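Local coordinates for particle-associated lyase (Acinetobacter bacteriophage AP22, PDB 4Y9V), which probably cleaves the capsular polysaccharide of Acinetobacter baumannii, which it binds as a trimeric phage tailspike, at residues V528-A533 with T539-I544; P582-T587 with K607-K612; I602-K607 with K612-Y617. All blocks are in the same frame, centred on the assembly; numbering follows the deposited sequence.

Overall arrangement
All three contacts lie in the C-terminal Ig-like domain, at the far end of the chain from its centre, and their own centres are 7 to 14 Å apart. Interactions 1 and 3 bring the same two sheets together: strands 518-531 and 613-623 neighbour each other in one, strands 538-545 and 597-604 in the other. Interaction 3 is wholly buried and apolar, with aromatic rings; interaction 1 is partly buried, its small aliphatic groups giving way to hydroxyls, with a sulfate-binding arginine alongside. Interaction 2, also partly buried, is polar, pairing an arginine with a loop carbonyl beside the subunit interface. Thr539 OG1 and Trp604 NE1, 2.8 Å apart, tie interaction 1 to interaction 3.

Interaction 1: residues V528-A533 with T539-I544; sequences VSVTSA and TRANVI. With SO4 (sulfate ion), chain L.
Val528, Val530 and Ala541 form the apolar part of this contact. Val528 CG1 lies 3.7 Å from Ala541 CB, and Val530 CG1 reaches the same methyl at 4.0 Å, so one small side chain is met by a branch from each valine. Val528 places CG1 between its backbone N and carbonyl carbon (chi1 53°), while its other methyl is the one anti to N. Val528 CG1 also meets Ile544 CD1, more loosely at 4.4 Å. The second branch of Val530, CG2, is turned to Thr539 CG2 at 4.0 Å, the two side chains crossing at a slant.

The two segments run 158° apart but are not paired as strands: CA atoms of Val530 and Ala541 are 6.1 Å apart, and the backbone bonds go elsewhere, Val528 and Val530 to Leu616 and Phe614, Thr539 and Ala541 to Ile602 and Pro600. This is the face-to-face packing of two beta sheets in the Ig-like domain, close to the turn that links strands 518-531 and 538-545.

Polar groups lie around the apolar part. Thr539 OG1 sits 3.4 Å from Ser532 CB, a van der Waals approach; the hydroxyl is hydrogen-bonded instead to Trp604 NE1 and Asn536 OD1, while Ser532 OG pairs with Lys612 N.

Arg540 leaves its backbone away from 528-533 and grips a sulfate, most likely a crystallisation additive. Arg540 NE bonds sulfate O2 at 2.9 Å and Arg540 NH2 bonds sulfate O4 at 2.8 Å, both nearly straight. These two bonds along one edge, with the sulfur in the guanidinium plane, and NH1 held by Trp569 O of the second subunit, should restrict the group's rotation. Arg599 NH2 holds the same anion.

Interaction 2: residues P582-T587 with K607-K612; sequences PLRTPT and KVVTPK
Arg584 carries the polar side of this contact, sending NH2 to Lys607 O at 2.9 Å with an N-H...O angle of 156°. The bond is somewhat bent, with the oxygen near the guanidinium plane and the donor tilted 33° from the carbonyl plane. CG stands anti to the backbone N and chi2 is also extended; the bend comes at chi3 (-65°), turning the head group to the loop.

The remaining nitrogens of the guanidinium are engaged as well. NE gives a hydrogen bond to Lys606 O, so two successive carbonyls of the loop are taken up by one side chain. NH1 forms a salt bridge with Glu576 OE1 and a hydrogen bond with Phe574 O. NE and NH2 thus bond two carbonyls along one edge while NH1 bonds on another side, which should hold the group's rotation, and the carboxylate probably balances its buried charge.

In the Ig-like domain this joins the approach to strand 586-594 with the loop that leads from strand 597-604 to strand 613-623. It does so beside the trimer interface: Thr585 OG1 bonds Thr587 OG1 of the third subunit, and Lys607 N bonds Glu581 OE1 of the second subunit.

Van der Waals contacts are few. Val609 CG2 comes to 3.7 Å from Arg584 NH2, the two side chains crossing at about a right angle, and Val609 N lies over one guanidinium face. Val608 CA lies 4.0 Å from Arg584 NE, in an oblique position.

Interaction 3: residues I602-K607 with K612-Y617; sequences ILWNKK and KTFNLY. Unlike the reference sequence in segment 602-607: Ile602 (reference Val).
Ile602 and Phe614 meet through Ile602 CG1, which approaches the edge of the phenyl ring near its plane, 3.7 Å from Phe614 CE1. Phe614 puts CG between its own backbone N and carbonyl carbon (chi1 57°), and its ring reaches across to strand 602-604, whose axis comes no closer than 11.0 Å to that of strand 613-617. Ile602 sends CG1 out anti to its carbonyl carbon; with chi2 at -49°, the end methyl CD1 comes within 3.7 Å of Leu616 CD2. Trp604 and Phe614 approach from opposite directions, CZ2 of the indole standing 3.9 Å from Phe614 CZ in an oblique meeting. Ile602 CG2 covers one indole face, 3.5 Å above its centre, so this isoleucine uses one branch within its own strand and the other across the contact.

The N-to-C directions of the two short strands differ by 124°, and they belong to different sheets of the Ig-like domain. Val560 of strand 555-561 packs on Ile602, Phe614 and Leu616. The indole N-H is bonded outside this contact, to Thr539, leaving carbon surfaces at the buried interface, which implies cohesion by dispersion and exclusion of water.

Interaction 1: residues V528-A533 with T539-I544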
# COMPACT_ATOMS: atom_id res chain seq x y z
N VAL A 528 25.05 34.25 2.23
CA VAL A 528 24.98 35.58 2.84
C VAL A 528 25.94 36.48 2.09
O VAL A 528 27.12 36.20 1.95
CB VAL A 528 25.30 35.51 4.35
CG1 VAL A 528 26.63 34.81 4.67
CG2 VAL A 528 25.21 36.85 4.98
N SER A 529 25.42 37.64 1.66
CA SER A 529 26.27 38.67 1.06
C SER A 529 27.01 39.41 2.17
O SER A 529 26.39 39.76 3.21
CB SER A 529 25.43 39.66 0.26
OG SER A 529 26.20 40.79 -0.12
N VAL A 530 28.27 39.66 1.97
CA VAL A 530 29.10 40.46 2.88
C VAL A 530 29.78 41.55 2.07
O VAL A 530 29.99 41.43 0.86
CB VAL A 530 30.13 39.62 3.65
CG1 VAL A 530 29.42 38.62 4.56
CG2 VAL A 530 31.12 38.94 2.74
N THR A 531 30.14 42.61 2.77
CA THR A 531 30.92 43.71 2.17
C THR A 531 32.11 43.97 3.06
O THR A 531 31.98 44.23 4.26
CB THR A 531 30.04 44.96 2.04
OG1 THR A 531 28.94 44.68 1.14
CG2 THR A 531 30.84 46.12 1.46
N SER A 532 33.31 43.85 2.50
CA SER A 532 34.51 44.16 3.24
C SER A 532 34.60 45.67 3.49
O SER A 532 34.01 46.47 2.82
CB SER A 532 35.74 43.62 2.55
OG SER A 532 35.87 44.28 1.30
N ALA A 533 35.35 46.00 4.57
CA ALA A 533 35.60 47.39 4.91
C ALA A 533 37.10 47.64 4.90
O ALA A 533 37.93 46.74 5.12
CB ALA A 533 35.06 47.68 6.30
N THR A 539 36.67 39.46 7.15
CA THR A 539 35.34 39.97 6.85
C THR A 539 34.36 38.85 7.23
O THR A 539 34.37 37.80 6.61
CB THR A 539 35.18 40.39 5.41
OG1 THR A 539 36.15 41.43 5.08
CG2 THR A 539 33.78 40.84 5.10
N ARG A 540 33.55 39.10 8.26
CA ARG A 540 32.75 38.07 8.89
C ARG A 540 31.28 38.32 8.62
O ARG A 540 30.80 39.44 8.84
CB ARG A 540 32.99 38.03 10.39
CG ARG A 540 34.50 38.05 10.71
CD ARG A 540 34.82 37.69 12.19
NE ARG A 540 34.28 38.69 13.11
CZ ARG A 540 34.54 38.64 14.42
NH1 ARG A 540 35.31 37.69 14.90
NH2 ARG A 540 34.01 39.55 15.22
N ALA A 541 30.54 37.30 8.18
CA ALA A 541 29.10 37.41 8.20
C ALA A 541 28.64 37.52 9.66
O ALA A 541 29.30 37.04 10.58
CB ALA A 541 28.48 36.17 7.59
N ASN A 542 27.47 38.12 9.89
CA ASN A 542 26.86 38.01 11.17
C ASN A 542 26.55 36.53 11.45
O ASN A 542 26.31 35.74 10.54
CB ASN A 542 25.55 38.80 11.27
CG ASN A 542 25.69 40.30 11.16
OD1 ASN A 542 26.79 40.90 11.15
ND2 ASN A 542 24.58 40.90 11.04
N VAL A 543 26.52 36.17 12.73
CA VAL A 543 26.18 34.79 13.09
C VAL A 543 24.83 34.43 12.51
O VAL A 543 23.88 35.23 12.49
CB VAL A 543 26.26 34.60 14.61
CG1 VAL A 543 25.17 35.34 15.36
CG2 VAL A 543 26.19 33.12 14.97
N ILE A 544 24.76 33.21 12.02
CA ILE A 544 23.56 32.64 11.42
C ILE A 544 22.95 31.65 12.39
O ILE A 544 23.60 30.69 12.82
CB ILE A 544 23.92 31.97 10.10
CG1 ILE A 544 24.58 32.97 9.14
CG2 ILE A 544 22.72 31.30 9.48
CD1 ILE A 544 25.02 32.34 7.88
S SO4 L . 32.21 42.00 13.09
O1 SO4 L . 32.91 43.29 13.35
O2 SO4 L . 33.03 41.15 12.19
O3 SO4 L . 30.90 42.30 12.41
O4 SO4 L . 31.94 41.31 14.41

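Interaction 2: residues P582-T587 with K607-K612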
# COMPACT_ATOMS: atom_id res chain seq x y z
N PRO A 582 52.53 39.84 -2.65
CA PRO A 582 51.45 38.85 -2.78
C PRO A 582 50.15 39.47 -3.24
O PRO A 582 49.84 40.63 -2.95
CB PRO A 582 51.31 38.36 -1.32
CG PRO A 582 52.39 38.98 -0.55
CD PRO A 582 53.12 39.97 -1.31
N LEU A 583 49.38 38.67 -3.95
CA LEU A 583 48.02 39.01 -4.36
C LEU A 583 47.07 38.67 -3.21
O LEU A 583 47.17 37.62 -2.59
CB LEU A 583 47.64 38.22 -5.58
CG LEU A 583 48.44 38.59 -6.84
CD1 LEU A 583 48.57 37.42 -7.76
CD2 LEU A 583 47.86 39.85 -7.49
N ARG A 584 46.13 39.60 -2.96
CA ARG A 584 45.08 39.39 -1.97
C ARG A 584 44.10 38.30 -2.46
O ARG A 584 43.65 38.36 -3.59
CB ARG A 584 44.33 40.70 -1.77
CG ARG A 584 43.27 40.64 -0.68
CD ARG A 584 42.62 41.97 -0.46
NE ARG A 584 43.50 43.02 0.05
CZ ARG A 584 44.09 43.97 -0.69
NH1 ARG A 584 44.01 44.01 -2.03
NH2 ARG A 584 44.81 44.89 -0.07
N THR A 585 43.80 37.38 -1.53
CA THR A 585 42.79 36.35 -1.83
C THR A 585 41.91 36.18 -0.60
O THR A 585 42.32 36.48 0.53
CB THR A 585 43.35 35.00 -2.27
OG1 THR A 585 43.87 34.45 -1.09
CG2 THR A 585 44.46 35.08 -3.30
N PRO A 586 40.67 35.71 -0.81
CA PRO A 586 39.74 35.54 0.31
C PRO A 586 39.74 34.11 0.85
O PRO A 586 39.11 33.22 0.27
CB PRO A 586 38.41 35.83 -0.39
CG PRO A 586 38.57 35.32 -1.78
CD PRO A 586 39.99 35.63 -2.11
N THR A 587 40.43 33.83 1.97
CA THR A 587 40.41 32.46 2.49
C THR A 587 39.11 32.21 3.24
O THR A 587 38.84 32.89 4.24
CB THR A 587 41.60 32.23 3.44
OG1 THR A 587 42.84 32.37 2.73
CG2 THR A 587 41.54 30.83 4.05
N LYS A 607 45.49 43.15 4.36
CA LYS A 607 44.35 43.88 4.84
C LYS A 607 43.71 44.64 3.68
O LYS A 607 44.36 45.12 2.74
CB LYS A 607 44.67 44.81 6.00
CG LYS A 607 45.28 46.09 5.76
CD LYS A 607 45.52 46.87 7.06
CE LYS A 607 46.42 48.08 6.72
NZ LYS A 607 46.61 48.86 7.95
N VAL A 608 42.39 44.78 3.75
CA VAL A 608 41.62 45.33 2.69
C VAL A 608 41.89 46.82 2.50
O VAL A 608 41.96 47.58 3.46
CB VAL A 608 40.10 45.10 2.94
CG1 VAL A 608 39.19 45.82 2.04
CG2 VAL A 608 39.83 43.56 2.87
N VAL A 609 41.98 47.23 1.22
CA VAL A 609 42.10 48.60 0.79
C VAL A 609 40.82 49.09 0.13
O VAL A 609 40.46 50.25 0.30
CB VAL A 609 43.33 48.74 -0.12
CG1 VAL A 609 43.35 50.12 -0.80
CG2 VAL A 609 44.62 48.50 0.63
N THR A 610 40.14 48.24 -0.65
CA THR A 610 38.97 48.62 -1.40
C THR A 610 37.80 47.76 -0.96
O THR A 610 37.87 46.51 -1.12
CB THR A 610 39.21 48.37 -2.92
OG1 THR A 610 40.38 49.07 -3.34
CG2 THR A 610 38.07 48.82 -3.81
N PRO A 611 36.74 48.31 -0.46
CA PRO A 611 35.54 47.51 -0.10
C PRO A 611 35.04 46.73 -1.34
O PRO A 611 34.98 47.27 -2.44
CB PRO A 611 34.51 48.55 0.33
CG PRO A 611 35.38 49.66 0.91
CD PRO A 611 36.52 49.75 -0.10
N LYS A 612 34.63 45.49 -1.08
CA LYS A 612 34.05 44.61 -2.08
C LYS A 612 32.85 43.85 -1.50
O LYS A 612 32.93 43.40 -0.37
CB LYS A 612 35.06 43.54 -2.57
CG LYS A 612 36.23 44.06 -3.35
CD LYS A 612 35.92 44.44 -4.74
CE LYS A 612 36.82 45.53 -5.30
NZ LYS A 612 36.91 45.34 -6.77

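Interaction 3: residues I602-K607 with K612-Y617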
# COMPACT_ATOMS: atom_id res chain seq x y z
N ILE A 602 35.73 35.40 5.78
CA ILE A 602 36.97 35.40 5.04
C ILE A 602 38.08 35.90 5.94
O ILE A 602 37.93 36.91 6.64
CB ILE A 602 36.86 36.42 3.83
CG1 ILE A 602 35.87 35.93 2.82
CG2 ILE A 602 38.24 36.68 3.22
CD1 ILE A 602 36.23 34.52 2.56
N LEU A 603 39.22 35.21 5.87
CA LEU A 603 40.49 35.69 6.44
C LEU A 603 41.34 36.20 5.27
O LEU A 603 41.57 35.47 4.29
CB LEU A 603 41.21 34.60 7.19
CG LEU A 603 40.47 34.03 8.41
CD1 LEU A 603 41.25 32.91 9.03
CD2 LEU A 603 40.18 35.07 9.44
N TRP A 604 41.78 37.44 5.35
CA TRP A 604 42.56 38.07 4.30
C TRP A 604 44.05 37.85 4.51
O TRP A 604 44.53 37.98 5.66
CB TRP A 604 42.28 39.59 4.25
CG TRP A 604 40.84 39.90 3.98
CD1 TRP A 604 39.93 40.38 4.87
CD2 TRP A 604 40.16 39.76 2.71
NE1 TRP A 604 38.70 40.53 4.25
CE2 TRP A 604 38.82 40.16 2.95
CE3 TRP A 604 40.53 39.33 1.46
CZ2 TRP A 604 37.85 40.13 1.93
CZ3 TRP A 604 39.58 39.29 0.43
CH2 TRP A 604 38.26 39.70 0.70
N ASN A 605 44.79 37.62 3.45
CA ASN A 605 46.25 37.61 3.54
C ASN A 605 46.87 38.99 3.50
O ASN A 605 48.04 39.13 3.86
CB ASN A 605 46.87 36.68 2.48
CG ASN A 605 46.53 37.10 1.06
OD1 ASN A 605 45.46 37.64 0.77
ND2 ASN A 605 47.46 36.81 0.14
N LYS A 606 46.18 40.02 3.10
CA LYS A 606 46.69 41.39 3.31
C LYS A 606 45.40 42.21 3.42
O LYS A 606 44.40 42.03 2.72
CB LYS A 606 47.69 41.87 2.28
CG LYS A 606 47.13 41.96 0.89
CD LYS A 606 47.93 42.91 0.04
CE LYS A 606 47.88 42.77 -1.44
NZ LYS A 606 48.88 43.63 -2.17
N LYS A 607 45.49 43.15 4.36
CA LYS A 607 44.35 43.88 4.84
C LYS A 607 43.71 44.64 3.68
O LYS A 607 44.36 45.12 2.74
CB LYS A 607 44.67 44.81 6.00
CG LYS A 607 45.28 46.09 5.76
CD LYS A 607 45.52 46.87 7.06
CE LYS A 607 46.42 48.08 6.72
NZ LYS A 607 46.61 48.86 7.95
N LYS A 612 34.63 45.49 -1.08
CA LYS A 612 34.05 44.61 -2.08
C LYS A 612 32.85 43.85 -1.50
O LYS A 612 32.93 43.40 -0.37
CB LYS A 612 35.06 43.54 -2.57
CG LYS A 612 36.23 44.06 -3.35
CD LYS A 612 35.92 44.44 -4.74
CE LYS A 612 36.82 45.53 -5.30
NZ LYS A 612 36.91 45.34 -6.77
N THR A 613 31.81 43.69 -2.33
CA THR A 613 30.62 42.94 -1.95
C THR A 613 30.62 41.60 -2.67
O THR A 613 30.83 41.54 -3.91
CB THR A 613 29.34 43.75 -2.28
OG1 THR A 613 29.37 44.98 -1.57
CG2 THR A 613 28.09 42.98 -1.93
N PHE A 614 30.40 40.51 -1.93
CA PHE A 614 30.47 39.16 -2.49
C PHE A 614 29.71 38.22 -1.59
O PHE A 614 29.24 38.61 -0.52
CB PHE A 614 31.94 38.76 -2.73
CG PHE A 614 32.78 38.84 -1.45
CD1 PHE A 614 32.87 37.75 -0.62
CD2 PHE A 614 33.45 40.00 -1.14
CE1 PHE A 614 33.61 37.83 0.55
CE2 PHE A 614 34.19 40.08 0.02
CZ PHE A 614 34.27 38.99 0.87
N ASN A 615 29.60 36.97 -2.01
CA ASN A 615 28.86 35.97 -1.25
C ASN A 615 29.76 35.04 -0.45
O ASN A 615 30.82 34.60 -0.91
CB ASN A 615 28.04 35.11 -2.20
CG ASN A 615 26.79 35.81 -2.69
OD1 ASN A 615 26.17 36.58 -1.97
ND2 ASN A 615 26.43 35.50 -3.95
N LEU A 616 29.26 34.68 0.73
CA LEU A 616 29.71 33.54 1.48
C LEU A 616 28.58 32.50 1.48
O LEU A 616 27.42 32.83 1.63
CB LEU A 616 30.13 33.89 2.91
CG LEU A 616 31.39 34.71 2.99
CD1 LEU A 616 31.62 35.29 4.36
CD2 LEU A 616 32.60 33.77 2.68
N TYR A 617 28.97 31.25 1.33
CA TYR A 617 28.06 30.12 1.30
C TYR A 617 28.42 29.18 2.43
O TYR A 617 29.60 29.05 2.81
CB TYR A 617 28.15 29.38 -0.02
CG TYR A 617 27.83 30.23 -1.21
CD1 TYR A 617 26.51 30.42 -1.60
CD2 TYR A 617 28.82 30.85 -1.97
CE1 TYR A 617 26.18 31.19 -2.70
CE2 TYR A 617 28.51 31.61 -3.08
CZ TYR A 617 27.19 31.77 -3.47
OH TYR A 617 26.94 32.50 -4.59